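Local coordinates for protein hydrazine synthase subunit gamma (Candidatus Kuenenia stuttgartiensis, PDB 5C2V) that catalyses the three-electron reduction of nitric oxide to hydroxylamine, the first half-reaction of hydrazine synthesis, as a diheme component of the hydrazine synthase complex, at residues H35-G46 with M142-A153; F219-N228 with P246-K254. All coordinates share one frame; numbering follows the deposited sequence.

Contact 1: H35-G46 with M142-A153; sequences HSPFKSELVRYG and MRLEALICYIRA. With HEC (heme c), chain V.
Gly46 lies directly on Ala146 and Leu147, and at this point two helices of the lobe that carries the first heme c, 43-51 and 141-152, come close enough for backbone to meet backbone. The CA atoms of Gly46 and Leu147 are 3.7 Å apart, and Gly46 CA makes a CA-H...O contact with Ala146 O at 3.3 Å, an approach that the missing side chain permits. Around this point the fit is apolar. Leu42 sets its CB against Ala146 CB and its CD2 against Met142 CE (3.7 Å), the methionine crossing it at roughly a right angle. Val43 CG2 touches both Tyr150 CA and Ala153 CB. Leu147 faces two ways: CD1 touches Gly46 O, whereas CD2 rests on methyl CMB of the heme (3.6 Å), joined there by Ile151 CD1, so the same helix lines the heme pocket with one flank and receives 35-46 on another.

Farther out, Cys149 SG sits obliquely to the Phe38 ring, a sulfur-aromatic contact, while Ala153 CB meets the edge of that ring at CZ (3.9 Å). The polar edge belongs mainly to Arg152. Its chain bends at chi3 (65°) and brings the guanidinium between two residues, with His35 over one face and Phe38 over the other; the imidazole plane is only 19° from the guanidinium plane, and the phenyl ring is steeply inclined to it. His35 NE2 is itself bonded to Leu122 N, which should help to fix the imidazole. Nearby, Lys39 NZ and Glu145 OE2 approach without forming a salt bridge. In the guanidinium plane, Arg152 NH1 donates to Ser36 O at 2.6 Å, nearly straight along the carbonyl direction.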
loop_
_atom_site.group_PDB
_atom_site.type_symbol
_atom_site.label_atom_id
_atom_site.label_comp_id
_atom_site.label_asym_id
_atom_site.label_seq_id
_atom_site.Cartn_x
_atom_site.Cartn_y
_atom_site.Cartn_z
ATOM N N HIS C 35 -43.567 -29.512 35.816
ATOM C CA HIS C 35 -44.439 -28.593 35.095
ATOM C C HIS C 35 -45.267 -27.717 36.028
ATOM O O HIS C 35 -45.585 -28.107 37.152
ATOM C CB HIS C 35 -45.377 -29.368 34.167
ATOM C CG HIS C 35 -44.702 -29.933 32.957
ATOM N ND1 HIS C 35 -45.280 -30.905 32.172
ATOM C CD2 HIS C 35 -43.503 -29.658 32.394
ATOM C CE1 HIS C 35 -44.463 -31.209 31.176
ATOM N NE2 HIS C 35 -43.377 -30.464 31.291
ATOM N N SER C 36 -45.603 -26.525 35.548
ATOM C CA SER C 36 -46.548 -25.657 36.232
ATOM C C SER C 36 -47.956 -26.025 35.774
ATOM O O SER C 36 -48.118 -26.588 34.690
ATOM C CB SER C 36 -46.241 -24.185 35.941
ATOM O OG SER C 36 -44.962 -23.825 36.433
ATOM N N PRO C 37 -48.974 -25.728 36.600
ATOM C CA PRO C 37 -50.363 -26.013 36.219
ATOM C C PRO C 37 -50.730 -25.402 34.868
ATOM O O PRO C 37 -50.442 -24.232 34.617
ATOM C CB PRO C 37 -51.182 -25.378 37.354
ATOM C CG PRO C 37 -50.218 -24.504 38.110
ATOM C CD PRO C 37 -48.889 -25.159 37.954
ATOM N N PHE C 38 -51.354 -26.206 34.011
ATOM C CA PHE C 38 -51.660 -25.806 32.641
ATOM C C PHE C 38 -52.583 -24.594 32.580
ATOM O O PHE C 38 -53.578 -24.519 33.301
ATOM C CB PHE C 38 -52.287 -26.978 31.881
ATOM C CG PHE C 38 -52.500 -26.711 30.416
ATOM C CD1 PHE C 38 -53.721 -26.247 29.950
ATOM C CD2 PHE C 38 -51.480 -26.927 29.504
ATOM C CE1 PHE C 38 -53.918 -26.003 28.604
ATOM C CE2 PHE C 38 -51.672 -26.685 28.156
ATOM C CZ PHE C 38 -52.892 -26.221 27.706
ATOM N N LYS C 39 -52.238 -23.647 31.716
ATOM C CA LYS C 39 -53.071 -22.475 31.479
ATOM C C LYS C 39 -53.314 -22.305 29.983
ATOM O O LYS C 39 -52.380 -22.078 29.215
ATOM C CB LYS C 39 -52.424 -21.221 32.066
ATOM C CG LYS C 39 -52.254 -21.265 33.577
ATOM C CD LYS C 39 -51.727 -19.947 34.119
ATOM C CE LYS C 39 -51.584 -19.995 35.632
ATOM N NZ LYS C 39 -51.099 -18.701 36.188
ATOM N N SER C 40 -54.574 -22.414 29.575
ATOM C CA SER C 40 -54.924 -22.372 28.160
ATOM C C SER C 40 -55.039 -20.941 27.643
ATOM O O SER C 40 -55.274 -20.723 26.455
ATOM C CB SER C 40 -56.235 -23.121 27.914
ATOM O OG SER C 40 -57.307 -22.523 28.620
ATOM N N GLU C 41 -54.880 -19.970 28.535
ATOM C CA GLU C 41 -54.923 -18.569 28.135
ATOM C C GLU C 41 -53.547 -18.079 27.692
ATOM O O GLU C 41 -53.423 -17.010 27.093
ATOM C CB GLU C 41 -55.455 -17.697 29.278
ATOM C CG GLU C 41 -54.617 -17.715 30.552
ATOM C CD GLU C 41 -54.960 -18.872 31.475
ATOM O OE1 GLU C 41 -55.643 -19.818 31.027
ATOM O OE2 GLU C 41 -54.551 -18.831 32.655
ATOM N N LEU C 42 -52.516 -18.863 27.993
ATOM C CA LEU C 42 -51.146 -18.511 27.631
ATOM C C LEU C 42 -50.651 -19.199 26.357
ATOM O O LEU C 42 -49.518 -18.977 25.932
ATOM C CB LEU C 42 -50.198 -18.842 28.786
ATOM C CG LEU C 42 -50.496 -18.159 30.122
ATOM C CD1 LEU C 42 -49.421 -18.485 31.146
ATOM C CD2 LEU C 42 -50.629 -16.657 29.933
ATOM N N VAL C 43 -51.493 -20.030 25.751
ATOM C CA VAL C 43 -51.056 -20.892 24.652
ATOM C C VAL C 43 -50.668 -20.114 23.386
ATOM O O VAL C 43 -49.713 -20.480 22.694
ATOM C CB VAL C 43 -52.147 -21.940 24.304
ATOM C CG1 VAL C 43 -53.441 -21.264 23.882
ATOM C CG2 VAL C 43 -51.657 -22.899 23.226
ATOM N N ARG C 44 -51.385 -19.033 23.094
ATOM C CA ARG C 44 -51.127 -18.264 21.882
ATOM C C ARG C 44 -49.825 -17.480 22.005
ATOM O O ARG C 44 -49.050 -17.392 21.048
ATOM C CB ARG C 44 -52.292 -17.320 21.579
ATOM C CG ARG C 44 -52.331 -16.845 20.135
ATOM C CD ARG C 44 -53.630 -16.125 19.813
ATOM N NE ARG C 44 -53.832 -15.990 18.373
ATOM C CZ ARG C 44 -53.424 -14.950 17.654
ATOM N NH1 ARG C 44 -52.790 -13.944 18.240
ATOM N NH2 ARG C 44 -53.652 -14.913 16.348
ATOM N N TYR C 45 -49.593 -16.914 23.187
ATOM C CA TYR C 45 -48.333 -16.241 23.484
ATOM C C TYR C 45 -47.176 -17.210 23.280
ATOM O O TYR C 45 -46.135 -16.855 22.722
ATOM C CB TYR C 45 -48.326 -15.702 24.917
ATOM C CG TYR C 45 -49.442 -14.732 25.228
ATOM C CD1 TYR C 45 -49.374 -13.407 24.816
ATOM C CD2 TYR C 45 -50.562 -15.136 25.944
ATOM C CE1 TYR C 45 -50.391 -12.515 25.101
ATOM C CE2 TYR C 45 -51.584 -14.252 26.235
ATOM C CZ TYR C 45 -51.494 -12.942 25.811
ATOM O OH TYR C 45 -52.508 -12.058 26.098
ATOM N N GLY C 46 -47.380 -18.441 23.737
ATOM C CA GLY C 46 -46.406 -19.500 23.562
ATOM C C GLY C 46 -46.172 -19.809 22.098
ATOM O O GLY C 46 -45.044 -20.081 21.691
ATOM N N MET C 142 -42.725 -15.910 32.604
ATOM C CA MET C 142 -44.032 -15.894 31.959
ATOM C C MET C 142 -43.977 -16.444 30.536
ATOM O O MET C 142 -44.785 -17.293 30.160
ATOM C CB MET C 142 -44.597 -14.473 31.945
ATOM C CG MET C 142 -46.099 -14.402 31.727
ATOM S SD MET C 142 -47.016 -15.175 33.073
ATOM C CE MET C 142 -48.703 -14.881 32.549
ATOM N N ARG C 143 -43.023 -15.955 29.748
ATOM C CA ARG C 143 -42.890 -16.380 28.359
ATOM C C ARG C 143 -42.517 -17.857 28.260
ATOM O O ARG C 143 -42.991 -18.568 27.369
ATOM C CB ARG C 143 -41.856 -15.516 27.629
ATOM C CG ARG C 143 -42.377 -14.131 27.266
ATOM C CD ARG C 143 -41.416 -13.357 26.372
ATOM N NE ARG C 143 -40.395 -12.642 27.133
ATOM C CZ ARG C 143 -39.098 -12.928 27.103
ATOM N NH1 ARG C 143 -38.651 -13.918 26.340
ATOM N NH2 ARG C 143 -38.245 -12.219 27.831
ATOM N N LEU C 144 -41.676 -18.318 29.180
ATOM C CA LEU C 144 -41.311 -19.728 29.227
ATOM C C LEU C 144 -42.533 -20.584 29.536
ATOM O O LEU C 144 -42.800 -21.567 28.844
ATOM C CB LEU C 144 -40.216 -19.976 30.265
ATOM C CG LEU C 144 -39.759 -21.432 30.396
ATOM C CD1 LEU C 144 -39.359 -21.995 29.040
ATOM C CD2 LEU C 144 -38.613 -21.556 31.389
ATOM N N GLU C 145 -43.277 -20.198 30.570
ATOM C CA GLU C 145 -44.482 -20.929 30.954
ATOM C C GLU C 145 -45.488 -20.978 29.806
ATOM O O GLU C 145 -46.107 -22.011 29.560
ATOM C CB GLU C 145 -45.129 -20.300 32.189
ATOM C CG GLU C 145 -46.354 -21.055 32.685
ATOM C CD GLU C 145 -47.011 -20.394 33.879
ATOM O OE1 GLU C 145 -46.523 -19.332 34.319
ATOM O OE2 GLU C 145 -48.018 -20.940 34.379
ATOM N N ALA C 146 -45.637 -19.858 29.105
ATOM C CA ALA C 146 -46.538 -19.782 27.960
ATOM C C ALA C 146 -46.089 -20.726 26.848
ATOM O O ALA C 146 -46.906 -21.424 26.240
ATOM C CB ALA C 146 -46.619 -18.355 27.443
ATOM N N LEU C 147 -44.784 -20.741 26.592
ATOM C CA LEU C 147 -44.204 -21.627 25.588
ATOM C C LEU C 147 -44.502 -23.089 25.915
ATOM O O LEU C 147 -44.960 -23.856 25.058
ATOM C CB LEU C 147 -42.694 -21.395 25.490
ATOM C CG LEU C 147 -41.924 -22.152 24.409
ATOM C CD1 LEU C 147 -42.581 -21.967 23.053
ATOM C CD2 LEU C 147 -40.480 -21.674 24.373
ATOM N N ILE C 148 -44.252 -23.464 27.167
ATOM C CA ILE C 148 -44.519 -24.822 27.629
ATOM C C ILE C 148 -46.003 -25.156 27.512
ATOM O O ILE C 148 -46.368 -26.280 27.165
ATOM C CB ILE C 148 -44.058 -25.019 29.083
ATOM C CG1 ILE C 148 -42.579 -24.657 29.217
ATOM C CG2 ILE C 148 -44.295 -26.452 29.536
ATOM C CD1 ILE C 148 -41.686 -25.382 28.238
ATOM N N CYS C 149 -46.856 -24.174 27.789
ATOM C CA CYS C 149 -48.295 -24.350 27.627
ATOM C C CYS C 149 -48.646 -24.637 26.172
ATOM O O CYS C 149 -49.517 -25.460 25.889
ATOM C CB CYS C 149 -49.056 -23.118 28.119
ATOM S SG CYS C 149 -49.078 -22.913 29.917
ATOM N N TYR C 150 -47.964 -23.959 25.251
ATOM C CA TYR C 150 -48.178 -24.201 23.828
ATOM C C TYR C 150 -47.743 -25.608 23.437
ATOM O O TYR C 150 -48.414 -26.280 22.653
ATOM C CB TYR C 150 -47.431 -23.176 22.973
ATOM C CG TYR C 150 -47.372 -23.557 21.510
ATOM C CD1 TYR C 150 -48.469 -23.366 20.680
ATOM C CD2 TYR C 150 -46.225 -24.117 20.960
ATOM C CE1 TYR C 150 -48.426 -23.721 19.344
ATOM C CE2 TYR C 150 -46.173 -24.474 19.626
ATOM C CZ TYR C 150 -47.275 -24.273 18.822
ATOM O OH TYR C 150 -47.226 -24.627 17.493
ATOM N N ILE C 151 -46.610 -26.045 23.977
ATOM C CA ILE C 151 -46.079 -27.367 23.657
ATOM C C ILE C 151 -46.979 -28.482 24.188
ATOM O O ILE C 151 -47.233 -29.470 23.498
ATOM C CB ILE C 151 -44.663 -27.542 24.223
ATOM C CG1 ILE C 151 -43.724 -26.512 23.600
ATOM C CG2 ILE C 151 -44.147 -28.949 23.965
ATOM C CD1 ILE C 151 -42.652 -26.048 24.534
ATOM N N ARG C 152 -47.464 -28.310 25.413
ATOM C CA ARG C 152 -48.328 -29.301 26.045
ATOM C C ARG C 152 -49.686 -29.393 25.355
ATOM O O ARG C 152 -50.354 -30.425 25.415
ATOM C CB ARG C 152 -48.517 -28.968 27.528
ATOM C CG ARG C 152 -47.258 -29.140 28.361
ATOM C CD ARG C 152 -47.373 -28.449 29.712
ATOM N NE ARG C 152 -48.405 -29.039 30.559
ATOM C CZ ARG C 152 -48.646 -28.658 31.809
ATOM N NH1 ARG C 152 -47.926 -27.688 32.359
ATOM N NH2 ARG C 152 -49.604 -29.247 32.513
ATOM N N ALA C 153 -50.087 -28.311 24.695
ATOM C CA ALA C 153 -51.398 -28.238 24.060
ATOM C C ALA C 153 -51.401 -28.865 22.670
ATOM O O ALA C 153 -52.438 -28.914 22.007
ATOM C CB ALA C 153 -51.862 -26.793 23.985
HETATM FE FE HEC V . -36.056 -28.385 20.176
HETATM C CHA HEC V . -35.977 -31.611 21.356
HETATM C CHB HEC V . -38.854 -27.784 22.029
HETATM C CHC HEC V . -35.998 -25.077 19.193
HETATM C CHD HEC V . -33.757 -29.123 17.745
HETATM N NA HEC V . -37.187 -29.493 21.493
HETATM C C1A HEC V . -37.031 -30.833 21.784
HETATM C C2A HEC V . -38.162 -31.256 22.595
HETATM C C3A HEC V . -38.952 -30.186 22.780
HETATM C C4A HEC V . -38.353 -29.064 22.088
HETATM C CMA HEC V . -40.274 -30.112 23.578
HETATM C CAA HEC V . -38.379 -32.686 23.151
HETATM C CBA HEC V . -39.652 -33.323 22.595
HETATM C CGA HEC V . -39.850 -34.693 23.190
HETATM O O1A HEC V . -38.950 -35.167 23.930
HETATM O O2A HEC V . -40.913 -35.313 22.922
HETATM N NB HEC V . -37.290 -26.747 20.445
HETATM C C1B HEC V . -38.231 -26.697 21.455
HETATM C C2B HEC V . -38.439 -25.307 21.807
HETATM C C3B HEC V . -37.657 -24.557 21.020
HETATM C C4B HEC V . -36.916 -25.448 20.150
HETATM C CMB HEC V . -39.420 -24.808 22.891
HETATM C CAB HEC V . -37.532 -23.015 21.020
HETATM C CBB HEC V . -36.824 -22.519 22.300
HETATM N NC HEC V . -35.075 -27.299 18.720
HETATM C C1C HEC V . -35.166 -25.938 18.510
HETATM C C2C HEC V . -34.146 -25.560 17.554
HETATM C C3C HEC V . -33.626 -26.690 17.055
HETATM C C4C HEC V . -34.134 -27.800 17.842
HETATM C CMC HEC V . -34.039 -24.154 16.918
HETATM C CAC HEC V . -32.553 -26.797 15.945
HETATM C CBC HEC V . -31.209 -26.221 16.444
HETATM N ND HEC V . -35.075 -30.125 19.589
HETATM C C1D HEC V . -34.043 -30.127 18.650
HETATM C C2D HEC V . -33.306 -31.364 18.777
HETATM C C3D HEC V . -34.000 -32.141 19.904
HETATM C C4D HEC V . -35.086 -31.296 20.349
HETATM C CMD HEC V . -32.080 -31.808 17.952
HETATM C CAD HEC V . -33.615 -33.528 20.455
HETATM C CBD HEC V . -32.481 -33.352 21.460
HETATM C CGD HEC V . -32.097 -34.690 22.031
HETATM O O1D HEC V . -31.176 -34.739 22.888
HETATM O O2D HEC V . -32.713 -35.707 21.628
HETATM O O HOH W 1 -34.584 -28.177 21.656
#

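Contact 2: F219-N228 with P246-K254; sequences FRSTPGKVFN and PIIGLDLVK
Phe227 and Ile247 form the close end of this pairing of two irregular segments in the cytochrome c domain that carries the second heme. Phe227 N donates to Ile247 O (3.1 Å, 154° at the hydrogen), and the same carbonyl receives a CA-H...O contact from Val226 CA, so one carbonyl oxygen meets two consecutive residues. With CG placed between its own N and carbonyl carbon (chi1 61°), the Phe227 ring swings toward the 246-249 backbone, with Ile248 C at its edge and CZ near Pro246 O. Val226 and Ile247 run side by side, CG1 to CB, while Ile247 CG2 packs crosswise on Asn228 CB at 3.9 Å. Next along, Leu250 CD2 lies 3.6 Å from Gly224 CA, and the bare CA of Gly224 leaves room for Gly249 O.

Toward Phe219 the two backbones draw apart, and water takes over part of the joining. One water accepts from Arg220 N and donates to Asp251 O; a second donates to Leu252 O at 2.7 Å and is held only weakly by Arg220 NE. Phe219 nevertheless reaches across, its edge turned to Leu252 O and one face under the exposed, extended Lys254, whose CE lies 3.8 Å from the ring centroid in a CH-pi contact. Tyr582 of the alpha subunit packs on Thr222, Leu250 and Leu252, and Thr222 OG1 bonds to Tyr578 O of that subunit.

Asn228 is the N-cap of helix 229-234, whose Ala231 and Leu232 touch Ile247 and Val226; the contact thus closes the loop containing that helix, just ahead of strand 256-257.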
loop_
_atom_site.group_PDB
_atom_site.type_symbol
_atom_site.label_atom_id
_atom_site.label_comp_id
_atom_site.label_asym_id
_atom_site.label_seq_id
_atom_site.Cartn_x
_atom_site.Cartn_y
_atom_site.Cartn_z
ATOM N N PHE C 219 -17.306 -48.605 22.969
ATOM C CA PHE C 219 -17.885 -47.480 23.699
ATOM C C PHE C 219 -16.811 -46.519 24.205
ATOM O O PHE C 219 -15.743 -46.947 24.643
ATOM C CB PHE C 219 -18.731 -47.996 24.870
ATOM C CG PHE C 219 -19.551 -46.934 25.550
ATOM C CD1 PHE C 219 -20.533 -46.245 24.854
ATOM C CD2 PHE C 219 -19.357 -46.642 26.890
ATOM C CE1 PHE C 219 -21.293 -45.273 25.481
ATOM C CE2 PHE C 219 -20.114 -45.672 27.521
ATOM C CZ PHE C 219 -21.082 -44.987 26.815
ATOM N N ARG C 220 -17.106 -45.223 24.120
ATOM C CA ARG C 220 -16.201 -44.157 24.558
ATOM C C ARG C 220 -14.872 -44.142 23.805
ATOM O O ARG C 220 -13.853 -43.713 24.346
ATOM C CB ARG C 220 -15.936 -44.266 26.063
ATOM C CG ARG C 220 -17.119 -43.885 26.933
ATOM C CD ARG C 220 -16.898 -44.301 28.377
ATOM N NE ARG C 220 -17.977 -43.841 29.247
ATOM C CZ ARG C 220 -18.135 -44.226 30.509
ATOM N NH1 ARG C 220 -17.287 -45.087 31.054
ATOM N NH2 ARG C 220 -19.145 -43.753 31.226
ATOM N N SER C 221 -14.881 -44.605 22.559
ATOM C CA SER C 221 -13.681 -44.554 21.729
ATOM C C SER C 221 -13.901 -43.687 20.493
ATOM O O SER C 221 -15.001 -43.183 20.267
ATOM C CB SER C 221 -13.253 -45.962 21.315
ATOM O OG SER C 221 -14.196 -46.544 20.432
ATOM N N THR C 222 -12.850 -43.519 19.697
ATOM C CA THR C 222 -12.912 -42.690 18.498
ATOM C C THR C 222 -11.985 -43.266 17.424
ATOM O O THR C 222 -10.955 -43.860 17.749
ATOM C CB THR C 222 -12.536 -41.220 18.824
ATOM O OG1 THR C 222 -12.786 -40.379 17.691
ATOM C CG2 THR C 222 -11.074 -41.106 19.233
ATOM N N PRO C 223 -12.346 -43.112 16.137
ATOM C CA PRO C 223 -13.556 -42.484 15.596
ATOM C C PRO C 223 -14.755 -43.424 15.561
ATOM O O PRO C 223 -14.644 -44.586 15.950
ATOM C CB PRO C 223 -13.134 -42.102 14.180
ATOM C CG PRO C 223 -12.188 -43.186 13.798
ATOM C CD PRO C 223 -11.438 -43.546 15.061
ATOM N N GLY C 224 -15.887 -42.918 15.085
ATOM C CA GLY C 224 -17.097 -43.711 14.995
ATOM C C GLY C 224 -17.031 -44.746 13.893
ATOM O O GLY C 224 -16.255 -44.615 12.946
ATOM N N LYS C 225 -17.860 -45.775 14.014
ATOM C CA LYS C 225 -17.925 -46.837 13.020
ATOM C C LYS C 225 -19.244 -46.735 12.272
ATOM O O LYS C 225 -20.224 -46.209 12.801
ATOM C CB LYS C 225 -17.786 -48.216 13.668
ATOM C CG LYS C 225 -19.024 -48.678 14.422
ATOM C CD LYS C 225 -18.959 -50.161 14.749
ATOM C CE LYS C 225 -17.767 -50.485 15.633
ATOM N NZ LYS C 225 -17.729 -51.928 16.002
ATOM N N VAL C 226 -19.273 -47.225 11.038
ATOM C CA VAL C 226 -20.485 -47.126 10.244
ATOM C C VAL C 226 -21.514 -48.108 10.790
ATOM O O VAL C 226 -21.287 -49.317 10.802
ATOM C CB VAL C 226 -20.215 -47.429 8.758
ATOM C CG1 VAL C 226 -21.487 -47.265 7.940
ATOM C CG2 VAL C 226 -19.109 -46.531 8.226
ATOM N N PHE C 227 -22.647 -47.579 11.241
ATOM C CA PHE C 227 -23.693 -48.417 11.814
ATOM C C PHE C 227 -24.720 -48.813 10.764
ATOM O O PHE C 227 -25.574 -49.665 11.007
ATOM C CB PHE C 227 -24.379 -47.704 12.984
ATOM C CG PHE C 227 -25.061 -46.415 12.607
ATOM C CD1 PHE C 227 -26.342 -46.419 12.076
ATOM C CD2 PHE C 227 -24.430 -45.199 12.805
ATOM C CE1 PHE C 227 -26.972 -45.240 11.736
ATOM C CE2 PHE C 227 -25.060 -44.014 12.471
ATOM C CZ PHE C 227 -26.329 -44.036 11.933
ATOM N N ASN C 228 -24.634 -48.190 9.594
ATOM C CA ASN C 228 -25.551 -48.505 8.513
ATOM C C ASN C 228 -24.916 -49.547 7.606
ATOM O O ASN C 228 -23.962 -49.259 6.882
ATOM C CB ASN C 228 -25.912 -47.240 7.731
ATOM C CG ASN C 228 -27.177 -47.402 6.908
ATOM O OD1 ASN C 228 -27.563 -48.513 6.548
ATOM N ND2 ASN C 228 -27.831 -46.284 6.607
ATOM N N PRO C 246 -26.595 -38.980 8.972
ATOM C CA PRO C 246 -25.271 -39.543 9.261
ATOM C C PRO C 246 -25.284 -41.067 9.335
ATOM O O PRO C 246 -26.207 -41.644 9.909
ATOM C CB PRO C 246 -24.925 -38.938 10.624
ATOM C CG PRO C 246 -26.248 -38.675 11.256
ATOM C CD PRO C 246 -27.149 -38.257 10.131
ATOM N N ILE C 247 -24.277 -41.707 8.751
ATOM C CA ILE C 247 -24.110 -43.150 8.880
ATOM C C ILE C 247 -23.087 -43.499 9.964
ATOM O O ILE C 247 -22.772 -44.670 10.174
ATOM C CB ILE C 247 -23.698 -43.801 7.544
ATOM C CG1 ILE C 247 -22.437 -43.144 6.981
ATOM C CG2 ILE C 247 -24.838 -43.715 6.539
ATOM C CD1 ILE C 247 -22.037 -43.680 5.619
ATOM N N ILE C 248 -22.569 -42.478 10.643
ATOM C CA ILE C 248 -21.642 -42.675 11.759
ATOM C C ILE C 248 -22.046 -41.835 12.966
ATOM O O ILE C 248 -22.909 -40.963 12.863
ATOM C CB ILE C 248 -20.189 -42.314 11.381
ATOM C CG1 ILE C 248 -20.065 -40.814 11.104
ATOM C CG2 ILE C 248 -19.714 -43.136 10.190
ATOM C CD1 ILE C 248 -18.650 -40.364 10.807
ATOM N N GLY C 249 -21.427 -42.107 14.112
ATOM C CA GLY C 249 -21.655 -41.309 15.305
ATOM C C GLY C 249 -20.985 -41.857 16.553
ATOM O O GLY C 249 -20.584 -43.021 16.597
ATOM N N LEU C 250 -20.858 -41.009 17.568
ATOM C CA LEU C 250 -20.360 -41.434 18.868
ATOM C C LEU C 250 -21.331 -41.009 19.960
ATOM O O LEU C 250 -21.451 -39.826 20.258
ATOM C CB LEU C 250 -18.974 -40.845 19.141
ATOM C CG LEU C 250 -17.844 -41.270 18.207
ATOM C CD1 LEU C 250 -16.585 -40.457 18.471
ATOM C CD2 LEU C 250 -17.575 -42.747 18.387
ATOM N N ASP C 251 -21.999 -41.980 20.575
ATOM C CA ASP C 251 -22.987 -41.688 21.608
ATOM C C ASP C 251 -22.380 -41.779 23.003
ATOM O O ASP C 251 -21.508 -42.607 23.261
ATOM C CB ASP C 251 -24.181 -42.637 21.498
ATOM C CG ASP C 251 -25.083 -42.311 20.322
ATOM O OD1 ASP C 251 -25.035 -41.165 19.829
ATOM O OD2 ASP C 251 -25.850 -43.204 19.898
ATOM N N LEU C 252 -22.841 -40.913 23.899
ATOM C CA LEU C 252 -22.378 -40.943 25.281
ATOM C C LEU C 252 -23.152 -41.973 26.104
ATOM O O LEU C 252 -22.738 -42.332 27.205
ATOM C CB LEU C 252 -22.495 -39.558 25.919
ATOM C CG LEU C 252 -21.213 -38.718 25.940
ATOM C CD1 LEU C 252 -20.658 -38.515 24.537
ATOM C CD2 LEU C 252 -21.449 -37.383 26.633
ATOM N N VAL C 253 -24.274 -42.446 25.565
ATOM C CA VAL C 253 -25.083 -43.464 26.233
ATOM C C VAL C 253 -25.551 -44.537 25.251
ATOM O O VAL C 253 -25.685 -44.279 24.053
ATOM C CB VAL C 253 -26.322 -42.853 26.925
ATOM C CG1 VAL C 253 -25.908 -41.861 28.004
ATOM C CG2 VAL C 253 -27.232 -42.192 25.903
ATOM N N LYS C 254 -25.775 -45.746 25.757
ATOM C CA LYS C 254 -26.258 -46.845 24.926
ATOM C C LYS C 254 -27.777 -47.014 24.943
ATOM O O LYS C 254 -28.328 -47.759 24.133
ATOM C CB LYS C 254 -25.607 -48.158 25.365
ATOM C CG LYS C 254 -24.104 -48.080 25.537
ATOM C CD LYS C 254 -23.541 -49.414 25.992
ATOM C CE LYS C 254 -22.034 -49.345 26.156
ATOM N NZ LYS C 254 -21.459 -50.666 26.528
HETATM O O HOH W 2 -19.074 -44.249 22.511
HETATM O O HOH W 3 -20.014 -42.018 27.208
#

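From the N terminus, contact 1 opens in the loop leading into helix 43-51 and its first turn and closes 96 residues later on helix 141-152, so its loop takes in the covalent heme-binding residues Cys63, Cys66 and Cys126. Only then does the chain enter the second heme's domain, where contact 2 closes a much shorter loop of 17 residues around helix 229-234. The two are in series, neither nested nor crossed. The centres of contact 1 and contact 2 lie about 37 Å apart, on opposite sides of the chain's centre. Contact 1 ties two helices beside the first heme; contact 2 joins loops flanking one helix, its Asp251 and Leu252 near calcium-binding Ser87 and Gly84 from contact 1's long loop.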